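Local coordinates for VirK protein (Legionella pneumophila, PDB 5XTA), which is of unknown molecular function but belongs to the bacterial VirK family and is probably exported by type II secretion, at residues K18-L26 / A38-V47. The protein carries 3 engineered substitutions. Residues are numbered along the deposited sequence; the frame is centred on the assembly and turned at random.
Sequences KRITFVINL and AIVSVTPNAV. With SO4 (sulfate ion), chain E.
Arg-19 reaches across to the turn after strand 38-42 and crosses the side chain of Thr-43 at about a right angle. With CG anti to the backbone N (chi1 -176°) and the chain extended to NE, its guanidinium lies over Asn-45 CA. NH2 donates to Thr-43 O at 3.0 Å, close to the guanidinium plane, though from above the carbonyl plane; NE is shared weakly between Thr-43 OG1 and Pro-44 O. NH2 also binds O2 of a sulfate, 2.7 Å away, and NH1 binds O1; this anion, probably taken up from the crystallisation liquor, is also bound by Arg-19 NH1 of each of the three other subunits, and its charge probably offsets the gathering of four arginines.

Threonine suits position 43 because one hydroxyl accepts a weak bond from Arg-19 NE and donates to Ile-20 O (OG1 to O, 3.0 Å), tying segment 18-26 to segment 38-47 just past the end of the ladder. Pro-44 CG meets the edge of the Phe-22 ring at CE2, 3.8 Å away, while Ile-20 CG2 lies over a face of that ring. Beta-branched Val-23 and Ile-39 fit the extended backbone, and Val-23 CG1 meets Ile-39 CG2 at 3.6 Å; on the opposite face, with Phe-22 and Ile-24, Val-40 CG2 meets Leu-26 CD1.

Backbone bonds pair strand 38-42 antiparallel with 21-25, central in a three-stranded sheet that runs on into a second subunit, within the fold reported as novel for VirK proteins.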
ATOM      1  N   LYS A  18       6.936   0.861  14.470  1.00 25.40           N
ATOM      2  CA  LYS A  18       7.602   1.396  13.287  1.00 27.24           C
ATOM      3  C   LYS A  18       7.363   0.551  12.005  1.00 26.14           C
ATOM      4  O   LYS A  18       7.393  -0.630  12.029  1.00 26.41           O
ATOM      5  CB  LYS A  18       9.073   1.498  13.534  1.00 30.94           C
ATOM      6  CG  LYS A  18       9.396   2.553  14.573  1.00 36.79           C
ATOM      7  CD  LYS A  18      10.786   2.307  15.143  1.00 42.51           C
ATOM      8  CE  LYS A  18      11.197   3.335  16.208  1.00 47.14           C
ATOM      9  NZ  LYS A  18      11.633   4.612  15.596  1.00 50.27           N
ATOM     10  N   ARG A  19       7.189   1.213  10.889  1.00 26.09           N
ATOM     11  CA  ARG A  19       7.102   0.533   9.609  1.00 26.90           C
ATOM     12  C   ARG A  19       8.521   0.189   9.108  1.00 26.86           C
ATOM     13  O   ARG A  19       9.393   1.027   9.086  1.00 27.75           O
ATOM     14  CB  ARG A  19       6.335   1.386   8.619  1.00 26.04           C
ATOM     15  CG  ARG A  19       6.154   0.638   7.300  1.00 29.60           C
ATOM     16  CD  ARG A  19       4.915   1.037   6.545  1.00 31.61           C
ATOM     17  NE  ARG A  19       4.868   0.352   5.242  1.00 32.89           N
ATOM     18  CZ  ARG A  19       3.958   0.591   4.313  1.00 34.57           C
ATOM     19  NH1 ARG A  19       3.043   1.519   4.547  1.00 36.88           N
ATOM     20  NH2 ARG A  19       3.967  -0.094   3.153  1.00 37.83           N
ATOM     21  N   ILE A  20       8.734  -1.075   8.765  1.00 25.48           N
ATOM     22  CA  ILE A  20      10.029  -1.604   8.388  1.00 24.68           C
ATOM     23  C   ILE A  20      10.279  -1.571   6.864  1.00 24.73           C
ATOM     24  O   ILE A  20       9.404  -1.883   6.071  1.00 23.00           O
ATOM     25  CB  ILE A  20      10.084  -3.067   8.900  1.00 26.74           C
ATOM     26  CG1 ILE A  20       9.955  -3.128  10.449  1.00 29.89           C
ATOM     27  CG2 ILE A  20      11.313  -3.800   8.461  1.00 28.22           C
ATOM     28  CD1 ILE A  20      10.771  -2.111  11.226  1.00 31.24           C
ATOM     29  N   THR A  21      11.506  -1.281   6.469  1.00 23.04           N
ATOM     30  CA  THR A  21      11.941  -1.353   5.078  1.00 23.03           C
ATOM     31  C   THR A  21      13.138  -2.296   4.965  1.00 23.42           C
ATOM     32  O   THR A  21      14.107  -2.189   5.730  1.00 23.07           O
ATOM     33  CB  THR A  21      12.292   0.043   4.522  1.00 22.54           C
ATOM     34  OG1 THR A  21      11.115   0.853   4.516  1.00 22.02           O
ATOM     35  CG2 THR A  21      12.794  -0.040   3.082  1.00 22.91           C
ATOM     36  N   PHE A  22      13.056  -3.200   3.991  1.00 24.65           N
ATOM     37  CA  PHE A  22      14.122  -4.134   3.636  1.00 25.25           C
ATOM     38  C   PHE A  22      14.856  -3.630   2.395  1.00 25.91           C
ATOM     39  O   PHE A  22      14.215  -3.341   1.372  1.00 23.53           O
ATOM     40  CB  PHE A  22      13.578  -5.533   3.362  1.00 26.28           C
ATOM     41  CG  PHE A  22      12.845  -6.110   4.511  1.00 28.51           C
ATOM     42  CD1 PHE A  22      13.527  -6.544   5.630  1.00 30.43           C
ATOM     43  CD2 PHE A  22      11.458  -6.157   4.524  1.00 32.51           C
ATOM     44  CE1 PHE A  22      12.853  -7.063   6.729  1.00 30.62           C
ATOM     45  CE2 PHE A  22      10.787  -6.645   5.634  1.00 32.84           C
ATOM     46  CZ  PHE A  22      11.490  -7.119   6.725  1.00 31.45           C
ATOM     47  N   VAL A  23      16.184  -3.506   2.536  1.00 25.40           N
ATOM     48  CA  VAL A  23      17.089  -3.192   1.435  1.00 25.93           C
ATOM     49  C   VAL A  23      18.046  -4.369   1.201  1.00 25.93           C
ATOM     50  O   VAL A  23      18.820  -4.767   2.081  1.00 24.25           O
ATOM     51  CB  VAL A  23      17.828  -1.875   1.653  1.00 27.75           C
ATOM     52  CG1 VAL A  23      18.644  -1.512   0.426  1.00 29.33           C
ATOM     53  CG2 VAL A  23      16.837  -0.751   1.916  1.00 27.14           C
ATOM     54  N   ILE A  24      17.956  -4.943   0.017  1.00 25.28           N
ATOM     55  CA  ILE A  24      18.703  -6.120  -0.319  1.00 28.39           C
ATOM     56  C   ILE A  24      19.650  -5.849  -1.438  1.00 30.32           C
ATOM     57  O   ILE A  24      19.242  -5.385  -2.517  1.00 30.56           O
ATOM     58  CB  ILE A  24      17.759  -7.248  -0.689  1.00 31.15           C
ATOM     59  CG1 ILE A  24      16.756  -7.304   0.459  1.00 33.58           C
ATOM     60  CG2 ILE A  24      18.537  -8.557  -0.914  1.00 34.48           C
ATOM     61  CD1 ILE A  24      16.006  -8.566   0.645  1.00 36.64           C
ATOM     62  N   ASN A  25      20.912  -6.179  -1.181  1.00 30.63           N
ATOM     63  CA  ASN A  25      21.985  -6.060  -2.185  1.00 32.65           C
ATOM     64  C   ASN A  25      22.315  -7.447  -2.731  1.00 33.21           C
ATOM     65  O   ASN A  25      23.025  -8.252  -2.087  1.00 29.77           O
ATOM     66  CB  ASN A  25      23.173  -5.357  -1.548  1.00 32.90           C
ATOM     67  CG  ASN A  25      24.268  -5.003  -2.538  1.00 35.72           C
ATOM     68  OD1 ASN A  25      24.263  -5.385  -3.706  1.00 34.37           O
ATOM     69  ND2 ASN A  25      25.215  -4.239  -2.050  1.00 37.05           N
ATOM     70  N   LEU A  26      21.737  -7.739  -3.897  1.00 35.46           N
ATOM     71  CA  LEU A  26      21.746  -9.081  -4.487  1.00 40.01           C
ATOM     72  C   LEU A  26      23.127  -9.693  -4.731  1.00 41.60           C
ATOM     73  O   LEU A  26      23.297 -10.905  -4.617  1.00 41.10           O
ATOM     74  CB  LEU A  26      20.987  -9.082  -5.804  1.00 43.95           C
ATOM     75  CG  LEU A  26      19.491  -9.404  -5.777  1.00 46.66           C
ATOM     76  CD1 LEU A  26      18.743  -8.789  -4.620  1.00 47.29           C
ATOM     77  CD2 LEU A  26      18.866  -8.972  -7.092  1.00 50.90           C
ATOM     78  N   ALA A  38      21.971  -5.705  -8.239  1.00 39.83           N
ATOM     79  CA  ALA A  38      20.839  -4.829  -8.062  1.00 37.79           C
ATOM     80  C   ALA A  38      20.653  -4.594  -6.593  1.00 34.72           C
ATOM     81  O   ALA A  38      21.064  -5.408  -5.778  1.00 33.81           O
ATOM     82  CB  ALA A  38      19.568  -5.414  -8.669  1.00 37.95           C
ATOM     83  N   ILE A  39      20.116  -3.433  -6.265  1.00 32.55           N
ATOM     84  CA  ILE A  39      19.644  -3.167  -4.941  1.00 31.67           C
ATOM     85  C   ILE A  39      18.154  -3.165  -5.010  1.00 30.04           C
ATOM     86  O   ILE A  39      17.593  -2.548  -5.883  1.00 29.91           O
ATOM     87  CB  ILE A  39      20.201  -1.840  -4.442  1.00 34.83           C
ATOM     88  CG1 ILE A  39      21.737  -2.013  -4.376  1.00 39.48           C
ATOM     89  CG2 ILE A  39      19.616  -1.455  -3.072  1.00 31.95           C
ATOM     90  CD1 ILE A  39      22.498  -0.925  -3.640  1.00 42.86           C
ATOM     91  N   VAL A  40      17.513  -3.859  -4.083  1.00 27.43           N
ATOM     92  CA  VAL A  40      16.071  -3.937  -4.048  1.00 27.02           C
ATOM     93  C   VAL A  40      15.591  -3.477  -2.684  1.00 24.15           C
ATOM     94  O   VAL A  40      16.031  -3.996  -1.657  1.00 21.93           O
ATOM     95  CB  VAL A  40      15.611  -5.360  -4.282  1.00 30.04           C
ATOM     96  CG1 VAL A  40      14.089  -5.463  -4.204  1.00 32.83           C
ATOM     97  CG2 VAL A  40      16.097  -5.806  -5.634  1.00 32.84           C
ATOM     98  N   SER A  41      14.684  -2.509  -2.688  1.00 22.32           N
ATOM     99  CA  SER A  41      14.096  -1.970  -1.474  1.00 20.65           C
ATOM    100  C   SER A  41      12.615  -2.312  -1.485  1.00 22.07           C
ATOM    101  O   SER A  41      11.917  -2.145  -2.525  1.00 21.16           O
ATOM    102  CB  SER A  41      14.308  -0.468  -1.442  1.00 20.67           C
ATOM    103  OG  SER A  41      13.498   0.160  -0.466  1.00 20.27           O
ATOM    104  N   VAL A  42      12.119  -2.777  -0.343  1.00 21.32           N
ATOM    105  CA  VAL A  42      10.687  -3.120  -0.218  1.00 21.72           C
ATOM    106  C   VAL A  42      10.239  -2.733   1.179  1.00 20.29           C
ATOM    107  O   VAL A  42      10.901  -3.060   2.139  1.00 18.80           O
ATOM    108  CB  VAL A  42      10.399  -4.639  -0.405  1.00 26.34           C
ATOM    109  CG1 VAL A  42       8.917  -4.977  -0.167  1.00 27.93           C
ATOM    110  CG2 VAL A  42      10.783  -5.121  -1.806  1.00 29.00           C
ATOM    111  N   THR A  43       9.077  -2.092   1.279  1.00 20.23           N
ATOM    112  CA  THR A  43       8.474  -1.815   2.570  1.00 21.59           C
ATOM    113  C   THR A  43       7.070  -2.429   2.634  1.00 22.54           C
ATOM    114  O   THR A  43       6.130  -1.876   2.123  1.00 23.42           O
ATOM    115  CB  THR A  43       8.532  -0.322   3.019  1.00 24.29           C
ATOM    116  OG1 THR A  43       7.809  -0.162   4.255  1.00 25.74           O
ATOM    117  CG2 THR A  43       7.958   0.625   2.056  1.00 24.40           C
ATOM    118  N   PRO A  44       6.944  -3.589   3.291  1.00 24.05           N
ATOM    119  CA  PRO A  44       5.631  -4.198   3.480  1.00 24.01           C
ATOM    120  C   PRO A  44       4.824  -3.465   4.507  1.00 23.57           C
ATOM    121  O   PRO A  44       5.385  -2.850   5.405  1.00 24.22           O
ATOM    122  CB  PRO A  44       5.951  -5.608   3.942  1.00 24.15           C
ATOM    123  CG  PRO A  44       7.440  -5.688   4.117  1.00 27.44           C
ATOM    124  CD  PRO A  44       8.022  -4.321   3.975  1.00 24.12           C
ATOM    125  N   ASN A  45       3.500  -3.499   4.391  1.00 24.33           N
ATOM    126  CA  ASN A  45       2.663  -2.829   5.401  1.00 25.45           C
ATOM    127  C   ASN A  45       2.397  -3.693   6.645  1.00 27.62           C
ATOM    128  O   ASN A  45       1.748  -3.222   7.571  1.00 29.17           O
ATOM    129  CB  ASN A  45       1.356  -2.368   4.779  1.00 28.30           C
ATOM    130  CG  ASN A  45       0.325  -3.452   4.720  1.00 30.13           C
ATOM    131  OD1 ASN A  45       0.623  -4.600   4.337  1.00 28.11           O
ATOM    132  ND2 ASN A  45      -0.904  -3.112   5.103  1.00 32.66           N
ATOM    133  N   ALA A  46       2.891  -4.948   6.630  1.00 26.31           N
ATOM    134  CA  ALA A  46       2.740  -5.922   7.716  1.00 26.69           C
ATOM    135  C   ALA A  46       4.015  -6.756   7.909  1.00 25.48           C
ATOM    136  O   ALA A  46       4.751  -7.034   6.967  1.00 26.42           O
ATOM    137  CB  ALA A  46       1.580  -6.850   7.417  1.00 27.05           C
ATOM    138  N   VAL A  47       4.288  -7.117   9.156  1.00 25.88           N
ATOM    139  CA  VAL A  47       5.509  -7.837   9.518  1.00 23.06           C
ATOM    140  C   VAL A  47       5.206  -8.536  10.849  1.00 23.45           C
ATOM    141  O   VAL A  47       4.320  -8.089  11.636  1.00 22.45           O
ATOM    142  CB  VAL A  47       6.733  -6.872   9.577  1.00 23.02           C
ATOM    143  CG1 VAL A  47       6.509  -5.793  10.606  1.00 24.55           C
ATOM    144  CG2 VAL A  47       8.043  -7.593   9.859  1.00 21.96           C
TER
HETATM  145  S   SO4 E 201       1.300   1.672   1.376  1.00 42.29           S
HETATM  146  O1  SO4 E 201       2.030   2.716   2.115  1.00 41.02           O
HETATM  147  O2  SO4 E 201       1.495   0.459   2.197  1.00 49.80           O
HETATM  148  O3  SO4 E 201      -0.096   2.087   1.347  1.00 49.65           O
HETATM  149  O4  SO4 E 201       1.890   1.474   0.047  1.00 52.72           O